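Long-range contact in Two-component system sensor histidine kinase (Bacteroides thetaiotaomicron, PDB 3OTT), which probably acts as a membrane-bound sensor histidine kinase, this extracellular part consisting of beta-propellers and a beta-sandwich domain that apparently sense saccharides: residues Arg598-Cys610 against Leu613-Asn625. Sequence-based numbering, arbitrary orientation.
Sequences RFTSLLFDPKEDC and LGGADGFGISHSN
The antiparallel pairing of Ser601 with Gly614 and Leu602 with Leu613 belongs to the closing blade of a beta-propeller: strands 601-605, 610-615 and 618-623 follow one another as a meander, and strand 310-313, from far earlier in the chain, completes the sheet beside 618-623. Gly614 N donates to Ser601 O at 2.8 Å, fairly straight at 163° but from above the carbonyl plane. On its other side the pairing slips into a classic beta bulge, where Gly614 O takes Thr600 N at 2.8 Å and, only weakly, Ser601 N. Thr600 OG1 turns instead to Phe326 O and Gln325 NE2, tying the bulge to the neighbouring blade. Gly614 leaves room here, since a side chain on it would collide with Ser601 CB.

Phe599, just ahead of the bulge, lays one ring face over Leu613, whose CB sits 3.8 Å from the ring centroid in a CH-pi contact, while Gly614 O lies at the ring edge, in plane. With CG anti to its carbonyl carbon (chi1 -60°), the ring is directed onto this neighbour. Cutting this ring back to an alanine would probably leave Leu613 CB without its aromatic cover and open a gap beside the bulge. Leu613 CD2 reaches on to Leu602 CD2, 3.6 Å away, making a small apolar cluster on that face of the sheet.

At the far end, a G1 bulge, with Asp609 and Cys610 both facing Asp605, closes the 601-605/610-615 hairpin. Asp609 OD1 also forms a salt bridge with Lys568, so this oxygen has two partners, which would probably stabilise its charge. The second is Ser624 OG, which donates to Asp609 OD1 at 3.0 Å, nearly along the C-O bond, and lies 3.3 Å from Phe604 CE1.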
ATOM      1  N   ARG B 598     -21.148  -4.450  -7.461  1.00 35.90           N
ATOM      2  CA  ARG B 598     -21.703  -5.718  -7.897  1.00 33.61           C
ATOM      3  C   ARG B 598     -20.869  -6.867  -7.295  1.00 31.42           C
ATOM      4  O   ARG B 598     -19.629  -6.832  -7.257  1.00 32.48           O
ATOM      5  CB  ARG B 598     -21.783  -5.772  -9.410  1.00 34.09           C
ATOM      6  CG  ARG B 598     -22.653  -4.594 -10.037  1.00 37.33           C
ATOM      7  CD  ARG B 598     -24.121  -4.677  -9.610  1.00 38.65           C
ATOM      8  NE  ARG B 598     -24.951  -3.659 -10.252  1.00 40.83           N
ATOM      9  CZ  ARG B 598     -25.668  -2.752  -9.596  1.00 41.28           C
ATOM     10  NH1 ARG B 598     -25.666  -2.693  -8.273  1.00 39.80           N
ATOM     11  NH2 ARG B 598     -26.393  -1.892 -10.269  1.00 43.41           N
ATOM     12  N   PHE B 599     -21.549  -7.848  -6.761  1.00 27.28           N
ATOM     13  CA  PHE B 599     -20.899  -8.759  -5.878  1.00 24.74           C
ATOM     14  C   PHE B 599     -20.835 -10.078  -6.530  1.00 21.99           C
ATOM     15  O   PHE B 599     -21.838 -10.552  -6.980  1.00 21.94           O
ATOM     16  CB  PHE B 599     -21.631  -8.792  -4.538  1.00 25.24           C
ATOM     17  CG  PHE B 599     -21.673  -7.424  -3.851  1.00 24.92           C
ATOM     18  CD1 PHE B 599     -20.482  -6.807  -3.413  1.00 25.52           C
ATOM     19  CD2 PHE B 599     -22.860  -6.758  -3.696  1.00 23.68           C
ATOM     20  CE1 PHE B 599     -20.497  -5.567  -2.796  1.00 26.06           C
ATOM     21  CE2 PHE B 599     -22.895  -5.490  -3.085  1.00 26.38           C
ATOM     22  CZ  PHE B 599     -21.727  -4.896  -2.645  1.00 28.01           C
ATOM     23  N   THR B 600     -19.639 -10.659  -6.608  1.00 19.44           N
ATOM     24  CA  THR B 600     -19.460 -11.916  -7.322  1.00 17.19           C
ATOM     25  C   THR B 600     -19.318 -13.072  -6.319  1.00 16.08           C
ATOM     26  O   THR B 600     -19.064 -14.210  -6.698  1.00 14.89           O
ATOM     27  CB  THR B 600     -18.220 -11.855  -8.174  1.00 15.95           C
ATOM     28  OG1 THR B 600     -17.215 -11.304  -7.342  1.00 16.68           O
ATOM     29  CG2 THR B 600     -18.422 -10.952  -9.409  1.00 17.12           C
ATOM     30  N   SER B 601     -19.577 -12.780  -5.051  1.00 15.63           N
ATOM     31  CA  SER B 601     -19.439 -13.773  -3.993  1.00 16.67           C
ATOM     32  C   SER B 601     -20.374 -13.454  -2.825  1.00 16.34           C
ATOM     33  O   SER B 601     -20.539 -12.290  -2.489  1.00 16.21           O
ATOM     34  CB  SER B 601     -17.984 -13.674  -3.464  1.00 16.24           C
ATOM     35  OG  SER B 601     -17.748 -14.919  -2.879  1.00 25.08           O
ATOM     36  N   LEU B 602     -20.956 -14.451  -2.190  1.00 15.66           N
ATOM     37  CA  LEU B 602     -21.820 -14.190  -0.999  1.00 17.97           C
ATOM     38  C   LEU B 602     -21.597 -15.230   0.155  1.00 17.43           C
ATOM     39  O   LEU B 602     -21.373 -16.409  -0.122  1.00 17.19           O
ATOM     40  CB  LEU B 602     -23.325 -14.146  -1.366  1.00 17.02           C
ATOM     41  CG  LEU B 602     -23.916 -13.114  -2.353  1.00 19.47           C
ATOM     42  CD1 LEU B 602     -25.276 -13.575  -2.929  1.00 16.93           C
ATOM     43  CD2 LEU B 602     -24.068 -11.666  -1.776  1.00 17.57           C
ATOM     44  N   LEU B 603     -21.654 -14.794   1.417  1.00 18.56           N
ATOM     45  CA  LEU B 603     -21.525 -15.712   2.550  1.00 19.37           C
ATOM     46  C   LEU B 603     -22.380 -15.254   3.723  1.00 21.36           C
ATOM     47  O   LEU B 603     -22.220 -14.126   4.247  1.00 21.33           O
ATOM     48  CB  LEU B 603     -20.062 -15.817   3.022  1.00 19.18           C
ATOM     49  CG  LEU B 603     -19.743 -16.666   4.305  1.00 23.14           C
ATOM     50  CD1 LEU B 603     -19.953 -18.177   4.085  1.00 23.40           C
ATOM     51  CD2 LEU B 603     -18.348 -16.454   4.849  1.00 19.64           C
ATOM     52  N   PHE B 604     -23.285 -16.132   4.151  1.00 22.56           N
ATOM     53  CA  PHE B 604     -24.013 -15.928   5.384  1.00 24.02           C
ATOM     54  C   PHE B 604     -23.262 -16.537   6.562  1.00 25.48           C
ATOM     55  O   PHE B 604     -23.004 -17.730   6.556  1.00 24.37           O
ATOM     56  CB  PHE B 604     -25.361 -16.615   5.278  1.00 24.78           C
ATOM     57  CG  PHE B 604     -26.207 -16.478   6.515  1.00 26.52           C
ATOM     58  CD1 PHE B 604     -26.325 -15.262   7.175  1.00 26.01           C
ATOM     59  CD2 PHE B 604     -26.917 -17.583   7.013  1.00 30.77           C
ATOM     60  CE1 PHE B 604     -27.131 -15.138   8.364  1.00 27.38           C
ATOM     61  CE2 PHE B 604     -27.709 -17.465   8.186  1.00 28.63           C
ATOM     62  CZ  PHE B 604     -27.786 -16.242   8.859  1.00 26.92           C
ATOM     63  N   ASP B 605     -22.923 -15.726   7.567  1.00 27.84           N
ATOM     64  CA  ASP B 605     -22.362 -16.222   8.847  1.00 29.70           C
ATOM     65  C   ASP B 605     -23.446 -16.250   9.934  1.00 31.59           C
ATOM     66  O   ASP B 605     -23.822 -15.201  10.455  1.00 32.02           O
ATOM     67  CB  ASP B 605     -21.173 -15.382   9.345  1.00 30.08           C
ATOM     68  CG  ASP B 605     -20.407 -16.065  10.557  1.00 31.60           C
ATOM     69  OD1 ASP B 605     -20.439 -17.324  10.744  1.00 28.92           O
ATOM     70  OD2 ASP B 605     -19.735 -15.318  11.303  1.00 36.13           O
ATOM     71  N   PRO B 606     -23.949 -17.449  10.274  1.00 33.47           N
ATOM     72  CA  PRO B 606     -25.043 -17.553  11.239  1.00 36.20           C
ATOM     73  C   PRO B 606     -24.644 -17.077  12.634  1.00 39.06           C
ATOM     74  O   PRO B 606     -25.479 -16.521  13.329  1.00 40.39           O
ATOM     75  CB  PRO B 606     -25.383 -19.057  11.252  1.00 36.31           C
ATOM     76  CG  PRO B 606     -24.809 -19.614  10.047  1.00 35.10           C
ATOM     77  CD  PRO B 606     -23.580 -18.765   9.731  1.00 32.93           C
ATOM     78  N   LYS B 607     -23.384 -17.279  13.030  1.00 40.93           N
ATOM     79  CA  LYS B 607     -22.894 -16.804  14.342  1.00 43.38           C
ATOM     80  C   LYS B 607     -22.995 -15.282  14.489  1.00 44.03           C
ATOM     81  O   LYS B 607     -23.499 -14.772  15.495  1.00 45.50           O
ATOM     82  CB  LYS B 607     -21.439 -17.243  14.597  1.00 43.66           C
ATOM     83  CG  LYS B 607     -21.205 -18.752  14.765  1.00 46.85           C
ATOM     84  CD  LYS B 607     -19.687 -19.068  14.767  1.00 51.48           C
ATOM     85  CE  LYS B 607     -19.370 -20.402  15.478  1.00 55.25           C
ATOM     86  NZ  LYS B 607     -19.538 -21.581  14.566  1.00 55.15           N
ATOM     87  N   GLU B 608     -22.509 -14.544  13.498  1.00 43.78           N
ATOM     88  CA  GLU B 608     -22.500 -13.082  13.644  1.00 44.76           C
ATOM     89  C   GLU B 608     -23.784 -12.445  13.140  1.00 43.68           C
ATOM     90  O   GLU B 608     -23.879 -11.225  13.058  1.00 44.00           O
ATOM     91  CB  GLU B 608     -21.282 -12.464  12.942  1.00 44.89           C
ATOM     92  CG  GLU B 608     -19.927 -13.000  13.403  1.00 48.06           C
ATOM     93  CD  GLU B 608     -19.519 -12.564  14.801  1.00 55.47           C
ATOM     94  OE1 GLU B 608     -20.023 -11.509  15.298  1.00 57.39           O
ATOM     95  OE2 GLU B 608     -18.672 -13.294  15.403  1.00 57.77           O
ATOM     96  N   ASP B 609     -24.753 -13.279  12.759  1.00 42.65           N
ATOM     97  CA  ASP B 609     -25.934 -12.830  12.010  1.00 41.42           C
ATOM     98  C   ASP B 609     -25.624 -11.732  10.950  1.00 39.35           C
ATOM     99  O   ASP B 609     -26.177 -10.616  10.994  1.00 40.70           O
ATOM    100  CB  ASP B 609     -27.005 -12.359  13.001  1.00 43.28           C
ATOM    101  CG  ASP B 609     -28.368 -12.196  12.361  1.00 44.67           C
ATOM    102  OD1 ASP B 609     -28.495 -12.542  11.162  1.00 42.37           O
ATOM    103  OD2 ASP B 609     -29.298 -11.700  13.066  1.00 47.91           O
ATOM    104  N   CYS B 610     -24.708 -12.021  10.035  1.00 35.11           N
ATOM    105  CA  CYS B 610     -24.428 -11.066   8.983  1.00 32.25           C
ATOM    106  C   CYS B 610     -24.050 -11.731   7.654  1.00 28.62           C
ATOM    107  O   CYS B 610     -23.805 -12.932   7.597  1.00 26.08           O
ATOM    108  CB  CYS B 610     -23.350 -10.113   9.446  1.00 32.73           C
ATOM    109  SG  CYS B 610     -21.831 -10.954   9.567  1.00 35.68           S
ATOM    110  N   LEU B 613     -20.358  -9.766   1.273  1.00 19.88           N
ATOM    111  CA  LEU B 613     -20.648  -9.638  -0.140  1.00 20.49           C
ATOM    112  C   LEU B 613     -19.324  -9.333  -0.859  1.00 19.84           C
ATOM    113  O   LEU B 613     -18.761  -8.248  -0.720  1.00 21.45           O
ATOM    114  CB  LEU B 613     -21.694  -8.564  -0.366  1.00 19.96           C
ATOM    115  CG  LEU B 613     -23.046  -8.742   0.348  1.00 23.17           C
ATOM    116  CD1 LEU B 613     -23.132  -8.027   1.727  1.00 18.56           C
ATOM    117  CD2 LEU B 613     -24.183  -8.257  -0.565  1.00 22.75           C
ATOM    118  N   GLY B 614     -18.790 -10.312  -1.561  1.00 17.88           N
ATOM    119  CA  GLY B 614     -17.408 -10.175  -2.019  1.00 17.66           C
ATOM    120  C   GLY B 614     -17.426  -9.632  -3.404  1.00 17.40           C
ATOM    121  O   GLY B 614     -18.317  -9.941  -4.197  1.00 18.43           O
ATOM    122  N   GLY B 615     -16.492  -8.748  -3.681  1.00 19.06           N
ATOM    123  CA  GLY B 615     -16.495  -8.021  -4.931  1.00 18.28           C
ATOM    124  C   GLY B 615     -15.100  -7.607  -5.287  1.00 19.29           C
ATOM    125  O   GLY B 615     -14.171  -8.358  -5.056  1.00 18.40           O
ATOM    126  N   ALA B 616     -14.961  -6.415  -5.882  1.00 21.60           N
ATOM    127  CA  ALA B 616     -13.695  -5.954  -6.416  1.00 22.81           C
ATOM    128  C   ALA B 616     -12.862  -5.320  -5.310  1.00 23.89           C
ATOM    129  O   ALA B 616     -13.263  -4.316  -4.727  1.00 24.24           O
ATOM    130  CB  ALA B 616     -13.947  -4.945  -7.546  1.00 24.65           C
ATOM    131  N   ASP B 617     -11.719  -5.921  -5.000  1.00 23.77           N
ATOM    132  CA  ASP B 617     -10.783  -5.330  -3.996  1.00 23.94           C
ATOM    133  C   ASP B 617     -11.422  -5.071  -2.613  1.00 23.98           C
ATOM    134  O   ASP B 617     -11.050  -4.116  -1.899  1.00 23.69           O
ATOM    135  CB  ASP B 617     -10.122  -4.057  -4.576  1.00 25.37           C
ATOM    136  CG  ASP B 617      -9.439  -4.321  -5.962  1.00 28.41           C
ATOM    137  OD1 ASP B 617      -8.999  -5.463  -6.251  1.00 28.88           O
ATOM    138  OD2 ASP B 617      -9.371  -3.395  -6.782  1.00 35.10           O
ATOM    139  N   GLY B 618     -12.372  -5.926  -2.202  1.00 22.15           N
ATOM    140  CA  GLY B 618     -13.015  -5.699  -0.913  1.00 20.61           C
ATOM    141  C   GLY B 618     -14.316  -6.456  -0.816  1.00 20.20           C
ATOM    142  O   GLY B 618     -14.661  -7.227  -1.718  1.00 19.56           O
ATOM    143  N   PHE B 619     -15.021  -6.267   0.294  1.00 18.91           N
ATOM    144  CA  PHE B 619     -16.266  -6.936   0.509  1.00 19.12           C
ATOM    145  C   PHE B 619     -17.191  -6.065   1.352  1.00 19.93           C
ATOM    146  O   PHE B 619     -16.743  -5.297   2.193  1.00 19.59           O
ATOM    147  CB  PHE B 619     -16.056  -8.296   1.195  1.00 17.50           C
ATOM    148  CG  PHE B 619     -15.374  -8.198   2.520  1.00 19.91           C
ATOM    149  CD1 PHE B 619     -14.005  -8.267   2.603  1.00 19.57           C
ATOM    150  CD2 PHE B 619     -16.116  -8.001   3.694  1.00 19.37           C
ATOM    151  CE1 PHE B 619     -13.358  -8.134   3.828  1.00 22.02           C
ATOM    152  CE2 PHE B 619     -15.494  -7.917   4.926  1.00 17.40           C
ATOM    153  CZ  PHE B 619     -14.113  -7.975   4.999  1.00 20.55           C
ATOM    154  N   GLY B 620     -18.485  -6.200   1.131  1.00 19.73           N
ATOM    155  CA  GLY B 620     -19.455  -5.530   2.011  1.00 21.40           C
ATOM    156  C   GLY B 620     -19.860  -6.442   3.156  1.00 22.02           C
ATOM    157  O   GLY B 620     -19.731  -7.667   3.094  1.00 20.26           O
ATOM    158  N   ILE B 621     -20.352  -5.837   4.213  1.00 24.79           N
ATOM    159  CA  ILE B 621     -20.921  -6.585   5.317  1.00 27.45           C
ATOM    160  C   ILE B 621     -22.256  -5.957   5.554  1.00 29.12           C
ATOM    161  O   ILE B 621     -22.377  -4.730   5.525  1.00 30.89           O
ATOM    162  CB  ILE B 621     -20.129  -6.435   6.604  1.00 27.80           C
ATOM    163  CG1 ILE B 621     -18.658  -6.787   6.396  1.00 28.25           C
ATOM    164  CG2 ILE B 621     -20.714  -7.315   7.690  1.00 30.73           C
ATOM    165  CD1 ILE B 621     -17.798  -6.501   7.670  1.00 27.31           C
ATOM    166  N   SER B 622     -23.245  -6.790   5.808  1.00 29.84           N
ATOM    167  CA  SER B 622     -24.595  -6.333   5.998  1.00 31.93           C
ATOM    168  C   SER B 622     -25.258  -7.275   7.000  1.00 33.07           C
ATOM    169  O   SER B 622     -24.962  -8.471   7.009  1.00 32.27           O
ATOM    170  CB  SER B 622     -25.318  -6.353   4.655  1.00 31.86           C
ATOM    171  OG  SER B 622     -26.679  -5.986   4.768  1.00 33.35           O
ATOM    172  N   HIS B 623     -26.121  -6.736   7.862  1.00 34.80           N
ATOM    173  CA  HIS B 623     -27.056  -7.579   8.609  1.00 35.98           C
ATOM    174  C   HIS B 623     -28.011  -8.296   7.657  1.00 35.90           C
ATOM    175  O   HIS B 623     -28.284  -7.821   6.567  1.00 34.53           O
ATOM    176  CB  HIS B 623     -27.916  -6.749   9.558  1.00 37.08           C
ATOM    177  CG  HIS B 623     -27.160  -6.053  10.640  1.00 39.97           C
ATOM    178  ND1 HIS B 623     -27.278  -4.696  10.869  1.00 43.27           N
ATOM    179  CD2 HIS B 623     -26.302  -6.522  11.577  1.00 41.42           C
ATOM    180  CE1 HIS B 623     -26.525  -4.360  11.903  1.00 45.58           C
ATOM    181  NE2 HIS B 623     -25.919  -5.449  12.347  1.00 44.77           N
ATOM    182  N   SER B 624     -28.550  -9.415   8.115  1.00 38.12           N
ATOM    183  CA  SER B 624     -29.532 -10.200   7.371  1.00 40.61           C
ATOM    184  C   SER B 624     -30.846  -9.506   7.097  1.00 42.74           C
ATOM    185  O   SER B 624     -31.462  -9.700   6.036  1.00 41.27           O
ATOM    186  CB  SER B 624     -29.809 -11.450   8.153  1.00 40.98           C
ATOM    187  OG  SER B 624     -28.609 -12.177   8.150  1.00 43.20           O
ATOM    188  N   ASN B 625     -31.273  -8.694   8.054  1.00 46.43           N
ATOM    189  CA  ASN B 625     -32.613  -8.091   8.004  1.00 50.25           C
ATOM    190  C   ASN B 625     -32.637  -6.617   7.636  1.00 51.64           C
ATOM    191  O   ASN B 625     -33.528  -5.886   8.102  1.00 53.64           O
ATOM    192  CB  ASN B 625     -33.323  -8.287   9.345  1.00 51.80           C
ATOM    193  CG  ASN B 625     -32.615  -7.586  10.489  1.00 54.70           C
ATOM    194  OD1 ASN B 625     -31.491  -7.085  10.325  1.00 57.06           O
ATOM    195  ND2 ASN B 625     -33.264  -7.553  11.670  1.00 57.69           N
TER